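Local coordinates for cadherin-23 (Mus musculus, PDB 5VH2), which probably serves adhesion and mechanotransduction in hearing, as a calcium-binding cadherin of the inner ear built from extracellular repeats in tandem, at residues D3-R15 with T26-T38. The protein carries 1 engineered substitution. Numbering follows the deposited sequence.
Sequences DEAPVFTQQQYNR and TSVIVVRATDKDT. With CA (calcium ion), chain E.
Glu-4 meets Asp-35 and Asp-37 around a calcium ion at the tip of a cadherin repeat, a worked example of how this beta-sandwich fold ties the segment leading into its first strand to the DxD loop. The ion is bound by Glu-4 O and, at 2.1 Å, by Asp-37 OD2; Asp-35 OD2 ligates it more loosely, and Gly-41 and Asp-87 complete the site. Asp-37 OD2 also accepts the backbone N-H of Glu-4 through its syn lone pair, almost straight at 172°. The Glu-4 side chain turns from the metal to Lys-36: OE1 takes NZ in a salt bridge of 2.9 Å on its syn lone pair, while the Lys-36 backbone N reaches the same oxygen from above the carboxylate plane. Asp-35 OD1 closes an Asx turn onto Asp-37 N.

Beyond the site, Val-7 and Thr-34 form an antiparallel hydrogen-bonded pair, and Thr-9 N extends the ladder to Arg-32 O. There the chain leaves this sheet for the other one, where residues 12-15 pair with strand 94-104, and Tyr-13 reaches back to strand 27-34. Tyr-13 OH accepts the N-H of Arg-32, with N 3.2 Å away, and shares a hydrogen bond with Thr-9 OG1; its ring lies between Gln-10 CB and, on the opposite face, Val-31 CG1. A phenylalanine here would probably leave Arg-32 N and Thr-9 OG1 without the hydroxyl they share. Ala-33 CB sits over the centre of the Phe-8 ring, 3.8 Å from its centroid. Farther along, Arg-15, bent at chi2 (56°), grips two carbonyls in its guanidinium plane with one nitrogen, NH2: Ser-27 O at 3.1 Å and Val-28 O at 2.6 Å.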
loop_
_atom_site.group_PDB
_atom_site.type_symbol
_atom_site.label_atom_id
_atom_site.label_comp_id
_atom_site.label_asym_id
_atom_site.label_seq_id
_atom_site.Cartn_x
_atom_site.Cartn_y
_atom_site.Cartn_z
ATOM N N ASP A 3 -48.004 -6.633 1.516
ATOM C CA ASP A 3 -48.444 -6.847 0.130
ATOM C C ASP A 3 -47.266 -7.288 -0.756
ATOM O O ASP A 3 -47.402 -8.261 -1.493
ATOM C CB ASP A 3 -49.254 -5.635 -0.390
ATOM C CG ASP A 3 -49.498 -5.638 -1.933
ATOM O OD1 ASP A 3 -50.085 -6.599 -2.505
ATOM O OD2 ASP A 3 -49.153 -4.619 -2.596
ATOM N N GLU A 4 -46.118 -6.620 -0.660
ATOM C CA GLU A 4 -44.847 -7.196 -1.159
ATOM C C GLU A 4 -43.605 -6.721 -0.375
ATOM O O GLU A 4 -43.651 -5.769 0.406
ATOM C CB GLU A 4 -44.644 -6.884 -2.652
ATOM C CG GLU A 4 -44.381 -5.419 -2.925
ATOM C CD GLU A 4 -44.782 -4.994 -4.291
ATOM O OE1 GLU A 4 -43.935 -4.328 -4.934
ATOM O OE2 GLU A 4 -45.936 -5.311 -4.693
ATOM N N ALA A 5 -42.500 -7.405 -0.603
ATOM C CA ALA A 5 -41.250 -7.076 0.058
ATOM C C ALA A 5 -40.360 -6.312 -0.923
ATOM O O ALA A 5 -40.587 -6.345 -2.133
ATOM C CB ALA A 5 -40.544 -8.331 0.538
ATOM N N PRO A 6 -39.342 -5.618 -0.384
ATOM C CA PRO A 6 -38.417 -4.837 -1.206
ATOM C C PRO A 6 -37.531 -5.716 -2.065
ATOM O O PRO A 6 -37.059 -6.758 -1.612
ATOM C CB PRO A 6 -37.551 -4.069 -0.182
ATOM C CG PRO A 6 -38.305 -4.155 1.094
ATOM C CD PRO A 6 -38.993 -5.505 1.044
ATOM N N VAL A 7 -37.319 -5.275 -3.293
ATOM C CA VAL A 7 -36.398 -5.931 -4.201
ATOM C C VAL A 7 -35.361 -4.882 -4.607
ATOM O O VAL A 7 -35.735 -3.806 -5.100
ATOM C CB VAL A 7 -37.137 -6.413 -5.453
ATOM C CG1 VAL A 7 -36.178 -7.113 -6.400
ATOM C CG2 VAL A 7 -38.283 -7.329 -5.053
ATOM N N PHE A 8 -34.074 -5.179 -4.364
ATOM C CA PHE A 8 -32.984 -4.346 -4.843
ATOM C C PHE A 8 -32.947 -4.361 -6.363
ATOM O O PHE A 8 -33.433 -5.285 -6.994
ATOM C CB PHE A 8 -31.631 -4.811 -4.273
ATOM C CG PHE A 8 -31.424 -4.422 -2.829
ATOM C CD1 PHE A 8 -30.881 -3.191 -2.489
ATOM C CD2 PHE A 8 -31.785 -5.286 -1.811
ATOM C CE1 PHE A 8 -30.685 -2.844 -1.156
ATOM C CE2 PHE A 8 -31.586 -4.949 -0.479
ATOM C CZ PHE A 8 -31.043 -3.719 -0.149
ATOM N N THR A 9 -32.384 -3.311 -6.964
ATOM C CA THR A 9 -32.230 -3.281 -8.434
ATOM C C THR A 9 -31.142 -4.207 -8.943
ATOM O O THR A 9 -31.067 -4.436 -10.134
ATOM C CB THR A 9 -31.931 -1.889 -8.972
ATOM O OG1 THR A 9 -30.685 -1.440 -8.437
ATOM C CG2 THR A 9 -33.024 -0.941 -8.593
ATOM N N GLN A 10 -30.267 -4.689 -8.066
ATOM C CA GLN A 10 -29.241 -5.690 -8.463
ATOM C C GLN A 10 -29.038 -6.732 -7.351
ATOM O O GLN A 10 -29.127 -6.374 -6.167
ATOM C CB GLN A 10 -27.902 -5.011 -8.786
ATOM C CG GLN A 10 -27.906 -4.219 -10.060
ATOM C CD GLN A 10 -26.556 -3.632 -10.385
ATOM O OE1 GLN A 10 -26.304 -2.446 -10.157
ATOM N NE2 GLN A 10 -25.714 -4.443 -11.037
ATOM N N GLN A 11 -28.776 -7.993 -7.728
ATOM C CA GLN A 11 -28.444 -9.066 -6.779
ATOM C C GLN A 11 -27.070 -8.868 -6.106
ATOM O O GLN A 11 -26.942 -9.007 -4.888
ATOM C CB GLN A 11 -28.487 -10.435 -7.470
ATOM C CG GLN A 11 -29.890 -10.999 -7.547
ATOM C CD GLN A 11 -29.923 -12.485 -7.862
ATOM O OE1 GLN A 11 -29.933 -12.841 -9.017
ATOM N NE2 GLN A 11 -30.020 -13.346 -6.845
ATOM N N GLN A 12 -26.051 -8.618 -6.928
ATOM C CA GLN A 12 -24.724 -8.228 -6.435
ATOM C C GLN A 12 -24.376 -6.886 -7.069
ATOM O O GLN A 12 -24.349 -6.762 -8.302
ATOM C CB GLN A 12 -23.640 -9.266 -6.765
ATOM C CG GLN A 12 -22.311 -8.972 -6.071
ATOM C CD GLN A 12 -21.128 -9.777 -6.637
ATOM O OE1 GLN A 12 -21.013 -11.007 -6.454
ATOM N NE2 GLN A 12 -20.255 -9.092 -7.338
ATOM N N TYR A 13 -24.141 -5.880 -6.225
ATOM C CA TYR A 13 -23.590 -4.619 -6.711
ATOM C C TYR A 13 -22.064 -4.710 -6.762
ATOM O O TYR A 13 -21.454 -5.480 -5.989
ATOM C CB TYR A 13 -24.018 -3.460 -5.819
ATOM C CG TYR A 13 -25.496 -3.118 -5.874
ATOM C CD1 TYR A 13 -26.417 -3.743 -5.045
ATOM C CD2 TYR A 13 -25.964 -2.114 -6.727
ATOM C CE1 TYR A 13 -27.769 -3.391 -5.062
ATOM C CE2 TYR A 13 -27.309 -1.760 -6.783
ATOM C CZ TYR A 13 -28.208 -2.388 -5.938
ATOM O OH TYR A 13 -29.532 -2.004 -5.965
ATOM N N ASN A 14 -21.465 -3.922 -7.650
ATOM C CA ASN A 14 -20.026 -3.949 -7.877
ATOM C C ASN A 14 -19.431 -2.568 -7.851
ATOM O O ASN A 14 -19.843 -1.683 -8.619
ATOM C CB ASN A 14 -19.689 -4.555 -9.236
ATOM C CG ASN A 14 -19.862 -6.047 -9.260
ATOM O OD1 ASN A 14 -19.564 -6.734 -8.289
ATOM N ND2 ASN A 14 -20.336 -6.561 -10.379
ATOM N N ARG A 15 -18.440 -2.395 -6.982
ATOM C CA ARG A 15 -17.526 -1.266 -7.093
ATOM C C ARG A 15 -16.075 -1.752 -7.185
ATOM O O ARG A 15 -15.508 -2.224 -6.188
ATOM C CB ARG A 15 -17.674 -0.350 -5.886
ATOM C CG ARG A 15 -16.681 0.817 -5.873
ATOM C CD ARG A 15 -16.763 1.644 -7.142
ATOM N NE ARG A 15 -15.779 2.708 -7.175
ATOM C CZ ARG A 15 -15.856 3.834 -6.473
ATOM N NH1 ARG A 15 -14.904 4.754 -6.615
ATOM N NH2 ARG A 15 -16.819 4.020 -5.579
ATOM N N THR A 26 -15.830 8.795 1.508
ATOM C CA THR A 26 -15.821 8.703 0.047
ATOM C C THR A 26 -16.988 7.851 -0.396
ATOM O O THR A 26 -17.269 6.808 0.203
ATOM C CB THR A 26 -14.539 8.052 -0.503
ATOM O OG1 THR A 26 -13.392 8.790 -0.078
ATOM C CG2 THR A 26 -14.543 8.030 -2.025
ATOM N N SER A 27 -17.667 8.287 -1.453
ATOM C CA SER A 27 -18.811 7.547 -1.978
ATOM C C SER A 27 -18.335 6.227 -2.589
ATOM O O SER A 27 -17.416 6.216 -3.425
ATOM C CB SER A 27 -19.511 8.407 -3.034
ATOM O OG SER A 27 -20.089 9.558 -2.431
ATOM N N VAL A 28 -18.961 5.138 -2.170
ATOM C CA VAL A 28 -18.580 3.804 -2.624
ATOM C C VAL A 28 -19.519 3.287 -3.724
ATOM O O VAL A 28 -19.071 2.987 -4.835
ATOM C CB VAL A 28 -18.542 2.843 -1.436
ATOM C CG1 VAL A 28 -18.144 1.430 -1.832
ATOM C CG2 VAL A 28 -17.598 3.402 -0.400
ATOM N N ILE A 29 -20.806 3.202 -3.410
ATOM C CA ILE A 29 -21.826 2.839 -4.381
ATOM C C ILE A 29 -23.197 3.119 -3.772
ATOM O O ILE A 29 -23.325 3.127 -2.550
ATOM C CB ILE A 29 -21.729 1.335 -4.789
ATOM C CG1 ILE A 29 -22.753 1.005 -5.888
ATOM C CG2 ILE A 29 -21.936 0.430 -3.578
ATOM C CD1 ILE A 29 -22.382 -0.174 -6.721
ATOM N N VAL A 30 -24.208 3.340 -4.613
ATOM C CA VAL A 30 -25.578 3.533 -4.120
ATOM C C VAL A 30 -26.455 2.316 -4.389
ATOM O O VAL A 30 -26.570 1.861 -5.548
ATOM C CB VAL A 30 -26.256 4.787 -4.695
ATOM C CG1 VAL A 30 -26.329 4.748 -6.228
ATOM C CG2 VAL A 30 -27.627 4.981 -4.038
ATOM N N VAL A 31 -27.062 1.797 -3.316
ATOM C CA VAL A 31 -28.024 0.699 -3.483
ATOM C C VAL A 31 -29.443 1.261 -3.531
ATOM O O VAL A 31 -29.701 2.391 -3.107
ATOM C CB VAL A 31 -27.906 -0.409 -2.389
ATOM C CG1 VAL A 31 -26.534 -1.068 -2.451
ATOM C CG2 VAL A 31 -28.171 0.144 -0.998
ATOM N N ARG A 32 -30.345 0.449 -4.046
ATOM C CA ARG A 32 -31.730 0.862 -4.172
ATOM C C ARG A 32 -32.660 -0.353 -4.210
ATOM O O ARG A 32 -32.490 -1.253 -5.058
ATOM C CB ARG A 32 -31.948 1.739 -5.417
ATOM C CG ARG A 32 -33.178 2.601 -5.213
ATOM C CD ARG A 32 -33.754 3.273 -6.438
ATOM N NE ARG A 32 -35.165 3.525 -6.157
ATOM C CZ ARG A 32 -36.045 3.978 -7.051
ATOM N NH1 ARG A 32 -35.690 4.201 -8.328
ATOM N NH2 ARG A 32 -37.318 4.132 -6.680
ATOM N N ALA A 33 -33.603 -0.375 -3.264
ATOM C CA ALA A 33 -34.634 -1.390 -3.239
ATOM C C ALA A 33 -35.969 -0.708 -3.345
ATOM O O ALA A 33 -36.250 0.227 -2.616
ATOM C CB ALA A 33 -34.569 -2.232 -1.978
ATOM N N THR A 34 -36.790 -1.188 -4.262
ATOM C CA THR A 34 -38.090 -0.631 -4.517
ATOM C C THR A 34 -39.127 -1.525 -3.834
ATOM O O THR A 34 -38.976 -2.757 -3.788
ATOM C CB THR A 34 -38.328 -0.536 -6.019
ATOM O OG1 THR A 34 -37.879 -1.752 -6.623
ATOM C CG2 THR A 34 -37.513 0.575 -6.576
ATOM N N ASP A 35 -40.140 -0.860 -3.279
ATOM C CA ASP A 35 -41.307 -1.503 -2.683
ATOM C C ASP A 35 -42.515 -0.699 -3.145
ATOM O O ASP A 35 -42.525 0.507 -3.018
ATOM C CB ASP A 35 -41.163 -1.496 -1.171
ATOM C CG ASP A 35 -42.119 -2.444 -0.483
ATOM O OD1 ASP A 35 -43.280 -2.609 -0.904
ATOM O OD2 ASP A 35 -41.744 -2.971 0.559
ATOM N N LYS A 36 -43.471 -1.368 -3.777
ATOM C CA LYS A 36 -44.558 -0.648 -4.471
ATOM C C LYS A 36 -45.859 -0.703 -3.682
ATOM O O LYS A 36 -46.876 -0.238 -4.152
ATOM C CB LYS A 36 -44.746 -1.169 -5.898
ATOM C CG LYS A 36 -43.443 -1.097 -6.729
ATOM C CD LYS A 36 -43.521 -1.484 -8.196
ATOM C CE LYS A 36 -44.505 -2.605 -8.502
ATOM N NZ LYS A 36 -44.283 -3.871 -7.736
ATOM N N ASP A 37 -45.789 -1.175 -2.442
ATOM C CA ASP A 37 -46.794 -0.847 -1.428
ATOM C C ASP A 37 -46.798 0.626 -1.170
ATOM O O ASP A 37 -45.749 1.257 -1.201
ATOM C CB ASP A 37 -46.455 -1.520 -0.102
ATOM C CG ASP A 37 -46.405 -3.033 -0.217
ATOM O OD1 ASP A 37 -46.934 -3.539 -1.212
ATOM O OD2 ASP A 37 -45.797 -3.719 0.623
ATOM N N THR A 38 -47.982 1.175 -0.923
ATOM C CA THR A 38 -48.117 2.583 -0.497
ATOM C C THR A 38 -47.680 2.785 0.935
ATOM O O THR A 38 -47.487 1.837 1.694
ATOM C CB THR A 38 -49.572 3.064 -0.584
ATOM O OG1 THR A 38 -50.394 2.156 0.160
ATOM C CG2 THR A 38 -50.041 3.127 -2.026
HETATM CA CA CA E . -44.107 -4.094 1.753
#